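Amidohydrolase 3 domain-containing protein (Pyrococcus furiosus, PDB 3ICJ) probably hydrolyses carbon-nitrogen bonds other than peptide bonds with the help of two zinc ions, though its natural substrate is unknown. Local coordinates at residues T44-T47 against P51-K54; S56-S61 against L66-S71; E481-L486 against R491-I496. One frame throughout, in Å; residues are numbered along the deposited sequence.

Contact 1: T44-T47 against P51-K54; sequences TIYT and PVKK
Tyr46 and Lys54 face each other as an antiparallel non-hydrogen-bonded pair, and their side chains run side by side in the same direction. In both, CG lies anti to the carbonyl carbon (chi1 -68° in Tyr46), which sends ring and aliphatic chain out over one face of the sheet. Lys54 follows the ring from CE1, where its CG packs at 3.5 Å, to the phenol end, where its CE lies 3.6 Å from Tyr46 OH. A bend at chi3 (100°) of the lysine also brings CE to 3.8 Å from Thr44 CG2. Val52 comes in at the ring edge, its CG1 3.9 Å from Tyr46 CE1, and the phenol oxygen is hydrogen-bonded to the carboxylate of Asp500, so the ring is held along its length and at its end.

Next along the strand, Thr47 N donates to Lys53 O at 2.9 Å and 158°. Here the lysine takes another course: its chain passes the threonine hydroxyl, with CD 3.4 Å from Thr47 OG1, and NZ turns back at chi4 to give that same oxygen a weak bond. Glu487 makes a weak hydrogen bond with Thr47 OG1 and a long, weak ion pair with Lys53 NZ. CA-H...O contacts from Tyr46 to Lys53 O and from Lys54 to Ile45 O fill in between. This is the two-stranded antiparallel packing of a beta hairpin, formed by strands 44-49 and 52-55, whose first strand also pairs with strand 92-102.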
ATOM      1  N   THR A  44     -23.059 -18.953   6.407  1.00 40.15           N
ATOM      2  CA  THR A  44     -22.056 -19.580   5.549  1.00 38.10           C
ATOM      3  C   THR A  44     -20.717 -18.905   5.781  1.00 40.75           C
ATOM      4  O   THR A  44     -20.568 -17.718   5.505  1.00 39.05           O
ATOM      5  CB  THR A  44     -22.407 -19.470   4.058  1.00 35.18           C
ATOM      6  OG1 THR A  44     -23.676 -20.072   3.805  1.00 40.71           O
ATOM      7  CG2 THR A  44     -21.348 -20.160   3.195  1.00 39.64           C
ATOM      8  N   ILE A  45     -19.750 -19.670   6.278  1.00 39.55           N
ATOM      9  CA  ILE A  45     -18.427 -19.130   6.602  1.00 38.52           C
ATOM     10  C   ILE A  45     -17.363 -19.714   5.667  1.00 34.45           C
ATOM     11  O   ILE A  45     -17.140 -20.925   5.651  1.00 34.14           O
ATOM     12  CB  ILE A  45     -18.078 -19.377   8.089  1.00 38.25           C
ATOM     13  CG1 ILE A  45     -19.166 -18.762   8.978  1.00 41.80           C
ATOM     14  CG2 ILE A  45     -16.704 -18.749   8.441  1.00 39.53           C
ATOM     15  CD1 ILE A  45     -19.688 -19.650  10.065  1.00 43.88           C
ATOM     16  N   TYR A  46     -16.744 -18.854   4.859  1.00 36.78           N
ATOM     17  CA  TYR A  46     -15.572 -19.270   4.082  1.00 37.12           C
ATOM     18  C   TYR A  46     -14.341 -19.271   4.979  1.00 36.28           C
ATOM     19  O   TYR A  46     -13.982 -18.253   5.551  1.00 37.85           O
ATOM     20  CB  TYR A  46     -15.331 -18.368   2.859  1.00 35.10           C
ATOM     21  CG  TYR A  46     -16.392 -18.502   1.795  1.00 37.06           C
ATOM     22  CD1 TYR A  46     -16.312 -19.501   0.819  1.00 38.19           C
ATOM     23  CD2 TYR A  46     -17.480 -17.640   1.773  1.00 33.06           C
ATOM     24  CE1 TYR A  46     -17.298 -19.626  -0.157  1.00 36.92           C
ATOM     25  CE2 TYR A  46     -18.462 -17.742   0.810  1.00 36.16           C
ATOM     26  CZ  TYR A  46     -18.371 -18.747  -0.146  1.00 42.73           C
ATOM     27  OH  TYR A  46     -19.344 -18.856  -1.092  1.00 35.51           O
ATOM     28  N   THR A  47     -13.715 -20.430   5.113  1.00 39.51           N
ATOM     29  CA  THR A  47     -12.487 -20.514   5.880  1.00 40.10           C
ATOM     30  C   THR A  47     -11.269 -20.402   4.970  1.00 42.14           C
ATOM     31  O   THR A  47     -10.175 -20.152   5.447  1.00 39.55           O
ATOM     32  CB  THR A  47     -12.398 -21.819   6.659  1.00 40.36           C
ATOM     33  OG1 THR A  47     -12.473 -22.914   5.742  1.00 37.27           O
ATOM     34  CG2 THR A  47     -13.544 -21.904   7.705  1.00 36.39           C
ATOM     35  N   PRO A  51      -7.958 -24.326  -1.434  1.00 38.75           N
ATOM     36  CA  PRO A  51      -9.235 -24.467  -2.149  1.00 38.76           C
ATOM     37  C   PRO A  51     -10.416 -23.874  -1.356  1.00 35.97           C
ATOM     38  O   PRO A  51     -10.298 -23.647  -0.153  1.00 39.94           O
ATOM     39  CB  PRO A  51      -9.388 -25.987  -2.267  1.00 35.68           C
ATOM     40  CG  PRO A  51      -8.768 -26.493  -0.989  1.00 36.41           C
ATOM     41  CD  PRO A  51      -7.610 -25.557  -0.692  1.00 38.72           C
ATOM     42  N   VAL A  52     -11.528 -23.605  -2.035  1.00 38.57           N
ATOM     43  CA  VAL A  52     -12.727 -23.059  -1.379  1.00 39.41           C
ATOM     44  C   VAL A  52     -13.234 -24.038  -0.316  1.00 39.80           C
ATOM     45  O   VAL A  52     -13.429 -25.217  -0.611  1.00 38.67           O
ATOM     46  CB  VAL A  52     -13.864 -22.777  -2.397  1.00 42.69           C
ATOM     47  CG1 VAL A  52     -15.176 -22.489  -1.679  1.00 41.60           C
ATOM     48  CG2 VAL A  52     -13.495 -21.608  -3.301  1.00 41.33           C
ATOM     49  N   LYS A  53     -13.404 -23.556   0.915  1.00 42.38           N
ATOM     50  CA  LYS A  53     -13.963 -24.375   1.981  1.00 41.04           C
ATOM     51  C   LYS A  53     -14.964 -23.559   2.769  1.00 40.22           C
ATOM     52  O   LYS A  53     -14.649 -22.468   3.248  1.00 37.43           O
ATOM     53  CB  LYS A  53     -12.860 -24.922   2.899  1.00 44.49           C
ATOM     54  CG  LYS A  53     -13.337 -26.036   3.823  1.00 59.46           C
ATOM     55  CD  LYS A  53     -12.425 -26.204   5.023  1.00 68.25           C
ATOM     56  CE  LYS A  53     -13.195 -26.727   6.225  1.00 69.70           C
ATOM     57  NZ  LYS A  53     -12.836 -25.921   7.432  1.00 66.39           N
ATOM     58  N   LYS A  54     -16.173 -24.103   2.887  1.00 39.79           N
ATOM     59  CA  LYS A  54     -17.262 -23.474   3.609  1.00 38.02           C
ATOM     60  C   LYS A  54     -17.630 -24.325   4.824  1.00 41.33           C
ATOM     61  O   LYS A  54     -17.642 -25.564   4.745  1.00 34.96           O
ATOM     62  CB  LYS A  54     -18.497 -23.344   2.705  1.00 41.11           C
ATOM     63  CG  LYS A  54     -18.245 -22.602   1.410  1.00 51.13           C
ATOM     64  CD  LYS A  54     -19.177 -23.037   0.277  1.00 57.45           C
ATOM     65  CE  LYS A  54     -20.330 -22.073   0.093  1.00 64.39           C
ATOM     66  NZ  LYS A  54     -21.299 -22.578  -0.923  1.00 64.43           N
TER

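Contact 2: S56-S61 against L66-S71; sequences SGLVIS and LYAGDS
A beta hairpin with a classic bulge at each end joins strand 57-61 to strand 64-69, at the edge of a small mixed sheet. At one bulge two consecutive residues, Leu66 and Tyr67, stand opposite the single Val59, and Val59 O takes two N-H groups: Leu66 N at 2.7 Å and Tyr67 N at the longer 3.3 Å. At the other, Ser56 and Gly57 share Gly69 as their partner, whose O is gripped by Gly57 N at 2.8 Å and by Ser56 N, the latter rising 35° out of the carbonyl plane. Between them Val59 N bonds to Tyr67 O and Gly69 N to Gly57 O.

Val59 carries the apolar packing on the face it shares with Tyr67. With CG1 anti to the backbone N (chi1 -174°), that branch lies alongside Leu66 and meets its CD2 at 3.7 Å, while CB and CG2 abut Tyr67 CB. Ala74 of helix 71-81 packs on Val59 here, and Thr73 and Ile77 of that helix on Tyr67. On the other face Leu58 CD1 touches Ala68 CB at 3.7 Å, and Ile45 and Thr47 of strand 44-49 pack on this pair. After Gly69 the chain turns through Asp70 into helix 71-81, passing so close that Gly57 CA lies 3.9 Å from Ser71 CA. Ser56 OG, placed between its own N and carbonyl carbon (chi1 58°), accepts from Ser71 N at 2.9 Å.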
ATOM      1  N   SER A  56     -20.508 -24.010   8.484  1.00 39.32           N
ATOM      2  CA  SER A  56     -21.723 -23.316   8.934  1.00 36.02           C
ATOM      3  C   SER A  56     -21.621 -22.713  10.345  1.00 39.16           C
ATOM      4  O   SER A  56     -22.512 -21.976  10.763  1.00 37.30           O
ATOM      5  CB  SER A  56     -22.960 -24.221   8.816  1.00 33.86           C
ATOM      6  OG  SER A  56     -22.797 -25.406   9.567  1.00 40.44           O
ATOM      7  N   GLY A  57     -20.533 -23.006  11.057  1.00 38.28           N
ATOM      8  CA  GLY A  57     -20.327 -22.468  12.412  1.00 41.59           C
ATOM      9  C   GLY A  57     -18.870 -22.180  12.721  1.00 43.64           C
ATOM     10  O   GLY A  57     -17.979 -22.932  12.307  1.00 39.05           O
ATOM     11  N   LEU A  58     -18.622 -21.091  13.454  1.00 39.63           N
ATOM     12  CA  LEU A  58     -17.264 -20.699  13.806  1.00 38.58           C
ATOM     13  C   LEU A  58     -17.191 -20.302  15.259  1.00 42.17           C
ATOM     14  O   LEU A  58     -17.902 -19.386  15.685  1.00 44.28           O
ATOM     15  CB  LEU A  58     -16.803 -19.529  12.928  1.00 39.06           C
ATOM     16  CG  LEU A  58     -15.308 -19.233  12.863  1.00 38.55           C
ATOM     17  CD1 LEU A  58     -14.585 -20.325  12.117  1.00 36.31           C
ATOM     18  CD2 LEU A  58     -15.081 -17.866  12.199  1.00 40.06           C
ATOM     19  N   VAL A  59     -16.345 -20.994  16.022  1.00 36.56           N
ATOM     20  CA  VAL A  59     -16.066 -20.595  17.399  1.00 31.39           C
ATOM     21  C   VAL A  59     -14.726 -19.861  17.511  1.00 35.85           C
ATOM     22  O   VAL A  59     -13.690 -20.349  17.052  1.00 35.16           O
ATOM     23  CB  VAL A  59     -16.093 -21.796  18.386  1.00 32.29           C
ATOM     24  CG1 VAL A  59     -15.934 -21.310  19.830  1.00 31.94           C
ATOM     25  CG2 VAL A  59     -17.389 -22.562  18.252  1.00 27.40           C
ATOM     26  N   ILE A  60     -14.772 -18.693  18.147  1.00 32.35           N
ATOM     27  CA  ILE A  60     -13.638 -17.814  18.318  1.00 38.32           C
ATOM     28  C   ILE A  60     -13.403 -17.585  19.804  1.00 40.65           C
ATOM     29  O   ILE A  60     -14.360 -17.380  20.554  1.00 35.45           O
ATOM     30  CB  ILE A  60     -13.917 -16.463  17.614  1.00 43.79           C
ATOM     31  CG1 ILE A  60     -13.943 -16.655  16.094  1.00 42.64           C
ATOM     32  CG2 ILE A  60     -12.883 -15.420  17.984  1.00 34.55           C
ATOM     33  CD1 ILE A  60     -14.943 -15.756  15.406  1.00 55.01           C
ATOM     34  N   SER A  61     -12.145 -17.641  20.245  1.00 38.19           N
ATOM     35  CA  SER A  61     -11.813 -17.199  21.598  1.00 44.39           C
ATOM     36  C   SER A  61     -10.398 -16.672  21.681  1.00 44.76           C
ATOM     37  O   SER A  61      -9.475 -17.259  21.094  1.00 42.92           O
ATOM     38  CB  SER A  61     -12.053 -18.295  22.647  1.00 49.89           C
ATOM     39  OG  SER A  61     -11.155 -19.376  22.501  1.00 60.72           O
ATOM     40  N   LEU A  66     -11.178 -21.288  17.189  1.00 36.59           N
ATOM     41  CA  LEU A  66     -11.128 -22.451  18.060  1.00 39.37           C
ATOM     42  C   LEU A  66     -11.681 -23.675  17.325  1.00 37.36           C
ATOM     43  O   LEU A  66     -11.184 -24.799  17.487  1.00 38.44           O
ATOM     44  CB  LEU A  66     -11.977 -22.175  19.315  1.00 35.40           C
ATOM     45  CG  LEU A  66     -12.074 -23.370  20.268  1.00 45.92           C
ATOM     46  CD1 LEU A  66     -10.711 -23.594  20.902  1.00 55.19           C
ATOM     47  CD2 LEU A  66     -13.125 -23.196  21.301  1.00 45.53           C
ATOM     48  N   TYR A  67     -12.728 -23.439  16.535  1.00 39.52           N
ATOM     49  CA  TYR A  67     -13.443 -24.491  15.816  1.00 38.25           C
ATOM     50  C   TYR A  67     -14.063 -23.896  14.543  1.00 36.75           C
ATOM     51  O   TYR A  67     -14.655 -22.816  14.568  1.00 33.37           O
ATOM     52  CB  TYR A  67     -14.538 -25.125  16.732  1.00 37.81           C
ATOM     53  CG  TYR A  67     -15.413 -26.139  16.027  1.00 34.82           C
ATOM     54  CD1 TYR A  67     -14.969 -27.447  15.819  1.00 42.58           C
ATOM     55  CD2 TYR A  67     -16.663 -25.775  15.523  1.00 35.62           C
ATOM     56  CE1 TYR A  67     -15.761 -28.366  15.133  1.00 40.28           C
ATOM     57  CE2 TYR A  67     -17.460 -26.678  14.850  1.00 28.82           C
ATOM     58  CZ  TYR A  67     -17.007 -27.968  14.649  1.00 32.05           C
ATOM     59  OH  TYR A  67     -17.814 -28.868  13.974  1.00 35.57           O
ATOM     60  N   ALA A  68     -13.942 -24.630  13.442  1.00 36.31           N
ATOM     61  CA  ALA A  68     -14.652 -24.327  12.198  1.00 37.67           C
ATOM     62  C   ALA A  68     -15.320 -25.618  11.704  1.00 34.47           C
ATOM     63  O   ALA A  68     -14.634 -26.616  11.463  1.00 34.80           O
ATOM     64  CB  ALA A  68     -13.661 -23.786  11.150  1.00 37.13           C
ATOM     65  N   GLY A  69     -16.656 -25.625  11.604  1.00 34.39           N
ATOM     66  CA  GLY A  69     -17.388 -26.854  11.235  1.00 30.75           C
ATOM     67  C   GLY A  69     -18.886 -26.652  11.292  1.00 38.53           C
ATOM     68  O   GLY A  69     -19.376 -25.581  10.921  1.00 41.00           O
ATOM     69  N   ASP A  70     -19.595 -27.683  11.764  1.00 36.35           N
ATOM     70  CA  ASP A  70     -21.068 -27.689  11.923  1.00 43.83           C
ATOM     71  C   ASP A  70     -21.566 -26.593  12.856  1.00 39.97           C
ATOM     72  O   ASP A  70     -21.034 -26.417  13.957  1.00 35.80           O
ATOM     73  CB  ASP A  70     -21.569 -29.031  12.495  1.00 43.11           C
ATOM     74  CG  ASP A  70     -21.131 -30.233  11.674  1.00 60.28           C
ATOM     75  OD1 ASP A  70     -21.208 -30.173  10.428  1.00 63.48           O
ATOM     76  OD2 ASP A  70     -20.727 -31.251  12.284  1.00 66.65           O
ATOM     77  N   SER A  71     -22.608 -25.892  12.411  1.00 37.23           N
ATOM     78  CA  SER A  71     -23.314 -24.895  13.215  1.00 35.80           C
ATOM     79  C   SER A  71     -23.743 -25.445  14.592  1.00 37.22           C
ATOM     80  O   SER A  71     -23.533 -24.783  15.618  1.00 34.06           O
ATOM     81  CB  SER A  71     -24.536 -24.368  12.443  1.00 39.18           C
ATOM     82  OG  SER A  71     -25.264 -23.409  13.199  1.00 37.32           O
TER

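Contact 3: E481-L486 against R491-I496; sequences EDLGKL and RAEYII
Asp482 and Arg491 form a salt bridge in which NE, rather than the terminal nitrogens, does the work, at 2.7 Å from Asp482 OD2. The two flat groups stand almost perpendicular, 86° apart. NE approaches OD2 from above the carboxylate plane, 41° out of it, and OD2 is tilted from the guanidinium plane by a smaller amount. The arginine chain is extended from CG to NE, and its CD rests against the same oxygen. Both partners are shared: OD2 also meets Arg64, and Arg491 NH1 reaches Glu286, a network that probably keeps the aspartate ionised.

Backbone bonds set the two loops against each other. Arg491 N donates to Asp482 O at 2.8 Å, and a water donates to Lys485 O; its bond to Arg491 O is doubtful, being too short. Glu493 N returns to Arg491 O, closing an inverse gamma turn centred on Ala492.

Apolar contacts come from two leucines. With CG anti to the carbonyl carbon (chi1 -76°), Leu483 brings CD2 round to touch both Arg491 CB and Glu493 CG, the latter at 3.6 Å. The Glu493 chain bends at chi2, and its carboxylate is taken up by Arg289, His237 and Asn264. Farther along, the Leu486 side chain crosses that of Tyr494 at about a right angle, with its CD1 3.8 Å from Tyr494 CB and its CD2 beside Glu493 O. The arrangement is an irregular loop-to-loop packing that leads into strand 494-497, which runs antiparallel to strand 92-102, the strand whose far end carries the zinc ligand His101.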
ATOM      1  N   GLU A 481       1.868 -16.073   9.081  1.00 40.91           N
ATOM      2  CA  GLU A 481       1.423 -17.449   8.828  1.00 47.05           C
ATOM      3  C   GLU A 481       0.064 -17.795   9.455  1.00 41.33           C
ATOM      4  O   GLU A 481      -0.585 -18.766   9.052  1.00 44.52           O
ATOM      5  CB  GLU A 481       2.494 -18.458   9.296  1.00 52.75           C
ATOM      6  CG  GLU A 481       3.910 -18.269   8.680  1.00 65.84           C
ATOM      7  CD  GLU A 481       3.955 -18.329   7.136  1.00 73.55           C
ATOM      8  OE1 GLU A 481       3.151 -19.069   6.506  1.00 69.30           O
ATOM      9  OE2 GLU A 481       4.822 -17.629   6.555  1.00 75.56           O
ATOM     10  N   ASP A 482      -0.350 -17.003  10.438  1.00 31.24           N
ATOM     11  CA  ASP A 482      -1.629 -17.215  11.133  1.00 32.38           C
ATOM     12  C   ASP A 482      -2.719 -16.214  10.709  1.00 29.84           C
ATOM     13  O   ASP A 482      -3.696 -16.010  11.429  1.00 35.20           O
ATOM     14  CB  ASP A 482      -1.410 -17.208  12.653  1.00 35.32           C
ATOM     15  CG  ASP A 482      -0.865 -15.884  13.174  1.00 43.78           C
ATOM     16  OD1 ASP A 482      -0.390 -15.026  12.384  1.00 48.26           O
ATOM     17  OD2 ASP A 482      -0.907 -15.711  14.406  1.00 45.99           O
ATOM     18  N   LEU A 483      -2.549 -15.600   9.531  1.00 32.53           N
ATOM     19  CA  LEU A 483      -3.587 -14.743   8.953  1.00 30.46           C
ATOM     20  C   LEU A 483      -4.013 -15.220   7.564  1.00 31.00           C
ATOM     21  O   LEU A 483      -3.245 -15.897   6.882  1.00 32.86           O
ATOM     22  CB  LEU A 483      -3.122 -13.268   8.894  1.00 28.11           C
ATOM     23  CG  LEU A 483      -3.144 -12.533  10.236  1.00 32.76           C
ATOM     24  CD1 LEU A 483      -2.235 -11.329  10.245  1.00 27.70           C
ATOM     25  CD2 LEU A 483      -4.565 -12.156  10.665  1.00 30.27           C
ATOM     26  N   GLY A 484      -5.222 -14.841   7.154  1.00 32.01           N
ATOM     27  CA  GLY A 484      -5.708 -15.045   5.783  1.00 33.84           C
ATOM     28  C   GLY A 484      -6.728 -16.150   5.570  1.00 38.43           C
ATOM     29  O   GLY A 484      -7.338 -16.233   4.501  1.00 38.58           O
ATOM     30  N   LYS A 485      -6.884 -17.009   6.578  1.00 37.37           N
ATOM     31  CA  LYS A 485      -7.846 -18.116   6.587  1.00 36.97           C
ATOM     32  C   LYS A 485      -8.595 -18.084   7.915  1.00 36.46           C
ATOM     33  O   LYS A 485      -8.170 -17.400   8.852  1.00 38.20           O
ATOM     34  CB  LYS A 485      -7.122 -19.472   6.443  1.00 38.89           C
ATOM     35  CG  LYS A 485      -6.463 -19.731   5.077  1.00 41.91           C
ATOM     36  CD  LYS A 485      -6.012 -21.210   4.969  1.00 41.73           C
ATOM     37  CE  LYS A 485      -5.080 -21.448   3.778  1.00 54.68           C
ATOM     38  NZ  LYS A 485      -5.777 -21.366   2.435  1.00 54.58           N
ATOM     39  N   LEU A 486      -9.721 -18.794   7.992  1.00 38.12           N
ATOM     40  CA  LEU A 486     -10.451 -18.957   9.255  1.00 40.09           C
ATOM     41  C   LEU A 486     -10.508 -20.420   9.731  1.00 43.95           C
ATOM     42  O   LEU A 486     -11.502 -20.867  10.308  1.00 46.03           O
ATOM     43  CB  LEU A 486     -11.851 -18.331   9.172  1.00 38.77           C
ATOM     44  CG  LEU A 486     -11.911 -16.804   8.960  1.00 41.15           C
ATOM     45  CD1 LEU A 486     -13.345 -16.326   8.624  1.00 33.28           C
ATOM     46  CD2 LEU A 486     -11.372 -16.077  10.187  1.00 36.32           C
ATOM     47  N   ARG A 491      -5.688 -16.300  13.410  1.00 38.45           N
ATOM     48  CA  ARG A 491      -6.218 -15.097  14.048  1.00 37.37           C
ATOM     49  C   ARG A 491      -7.574 -14.779  13.429  1.00 37.45           C
ATOM     50  O   ARG A 491      -7.743 -14.845  12.207  1.00 34.08           O
ATOM     51  CB  ARG A 491      -5.279 -13.910  13.871  1.00 31.68           C
ATOM     52  CG  ARG A 491      -4.073 -13.956  14.747  1.00 40.82           C
ATOM     53  CD  ARG A 491      -3.008 -13.036  14.218  1.00 49.66           C
ATOM     54  NE  ARG A 491      -1.759 -13.235  14.944  1.00 57.44           N
ATOM     55  CZ  ARG A 491      -1.414 -12.561  16.034  1.00 62.09           C
ATOM     56  NH1 ARG A 491      -0.261 -12.821  16.633  1.00 70.14           N
ATOM     57  NH2 ARG A 491      -2.215 -11.621  16.524  1.00 64.93           N
ATOM     58  N   ALA A 492      -8.542 -14.462  14.287  1.00 37.85           N
ATOM     59  CA  ALA A 492      -9.924 -14.331  13.851  1.00 44.35           C
ATOM     60  C   ALA A 492     -10.180 -12.940  13.289  1.00 39.50           C
ATOM     61  O   ALA A 492     -10.739 -12.085  13.970  1.00 40.54           O
ATOM     62  CB  ALA A 492     -10.879 -14.647  14.999  1.00 43.98           C
ATOM     63  N   GLU A 493      -9.718 -12.713  12.062  1.00 36.23           N
ATOM     64  CA  GLU A 493     -10.003 -11.481  11.339  1.00 36.84           C
ATOM     65  C   GLU A 493     -11.004 -11.866  10.268  1.00 35.47           C
ATOM     66  O   GLU A 493     -10.681 -12.583   9.321  1.00 36.58           O
ATOM     67  CB  GLU A 493      -8.732 -10.853  10.732  1.00 38.93           C
ATOM     68  CG  GLU A 493      -7.599 -10.552  11.725  1.00 35.38           C
ATOM     69  CD  GLU A 493      -7.864  -9.370  12.650  1.00 29.72           C
ATOM     70  OE1 GLU A 493      -8.933  -8.722  12.552  1.00 36.39           O
ATOM     71  OE2 GLU A 493      -6.992  -9.093  13.488  1.00 34.16           O
ATOM     72  N   TYR A 494     -12.246 -11.448  10.466  1.00 34.22           N
ATOM     73  CA  TYR A 494     -13.317 -11.829   9.572  1.00 34.63           C
ATOM     74  C   TYR A 494     -14.194 -10.651   9.251  1.00 35.33           C
ATOM     75  O   TYR A 494     -14.269  -9.685  10.024  1.00 32.96           O
ATOM     76  CB  TYR A 494     -14.171 -12.959  10.183  1.00 34.90           C
ATOM     77  CG  TYR A 494     -14.873 -12.576  11.479  1.00 37.19           C
ATOM     78  CD1 TYR A 494     -16.146 -11.997  11.468  1.00 38.67           C
ATOM     79  CD2 TYR A 494     -14.276 -12.827  12.718  1.00 35.90           C
ATOM     80  CE1 TYR A 494     -16.790 -11.655  12.648  1.00 42.05           C
ATOM     81  CE2 TYR A 494     -14.918 -12.491  13.908  1.00 42.12           C
ATOM     82  CZ  TYR A 494     -16.170 -11.908  13.867  1.00 47.05           C
ATOM     83  OH  TYR A 494     -16.797 -11.577  15.045  1.00 53.92           O
ATOM     84  N   ILE A 495     -14.894 -10.743   8.126  1.00 35.67           N
ATOM     85  CA  ILE A 495     -15.894  -9.739   7.802  1.00 35.43           C
ATOM     86  C   ILE A 495     -17.215 -10.447   7.500  1.00 37.67           C
ATOM     87  O   ILE A 495     -17.221 -11.607   7.089  1.00 36.14           O
ATOM     88  CB  ILE A 495     -15.450  -8.807   6.630  1.00 38.15           C
ATOM     89  CG1 ILE A 495     -15.068  -9.627   5.390  1.00 39.24           C
ATOM     90  CG2 ILE A 495     -14.308  -7.893   7.084  1.00 31.55           C
ATOM     91  CD1 ILE A 495     -14.779  -8.804   4.137  1.00 42.92           C
ATOM     92  N   ILE A 496     -18.321  -9.749   7.738  1.00 34.93           N
ATOM     93  CA  ILE A 496     -19.663 -10.309   7.558  1.00 39.37           C
ATOM     94  C   ILE A 496     -20.350  -9.595   6.390  1.00 39.81           C
ATOM     95  O   ILE A 496     -20.425  -8.372   6.354  1.00 37.24           O
ATOM     96  CB  ILE A 496     -20.515 -10.196   8.857  1.00 36.48           C
ATOM     97  CG1 ILE A 496     -19.796 -10.885  10.035  1.00 37.76           C
ATOM     98  CG2 ILE A 496     -21.934 -10.767   8.648  1.00 37.74           C
ATOM     99  CD1 ILE A 496     -20.409 -10.592  11.401  1.00 42.71           C
TER
HETATM  100  O   HOH W   1      -6.811 -15.104   9.924  1.00 40.59           O

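How the contacts relate
The three contacts follow one another along the chain, with contact 3 brought back from the C-terminal part of the sequence; their centres lie 12 to 13 Å apart on one side of the molecule. Strand 57-61 of contact 2 follows strand 52-55 of contact 1 after the single residue Ser56, and Ile45 CD1 packs on the backbone at Gly57. Contacts 1 and 3 reach the same sheet through strand 92-102, and Thr47 O probably accepts a hydrogen bond from Leu486 N. Ile60 of contact 2 packs on Ala492 and Tyr494 of contact 3. The N-terminal strands and the C-terminal segment thus build one beta-rich region, away from the two zinc ions.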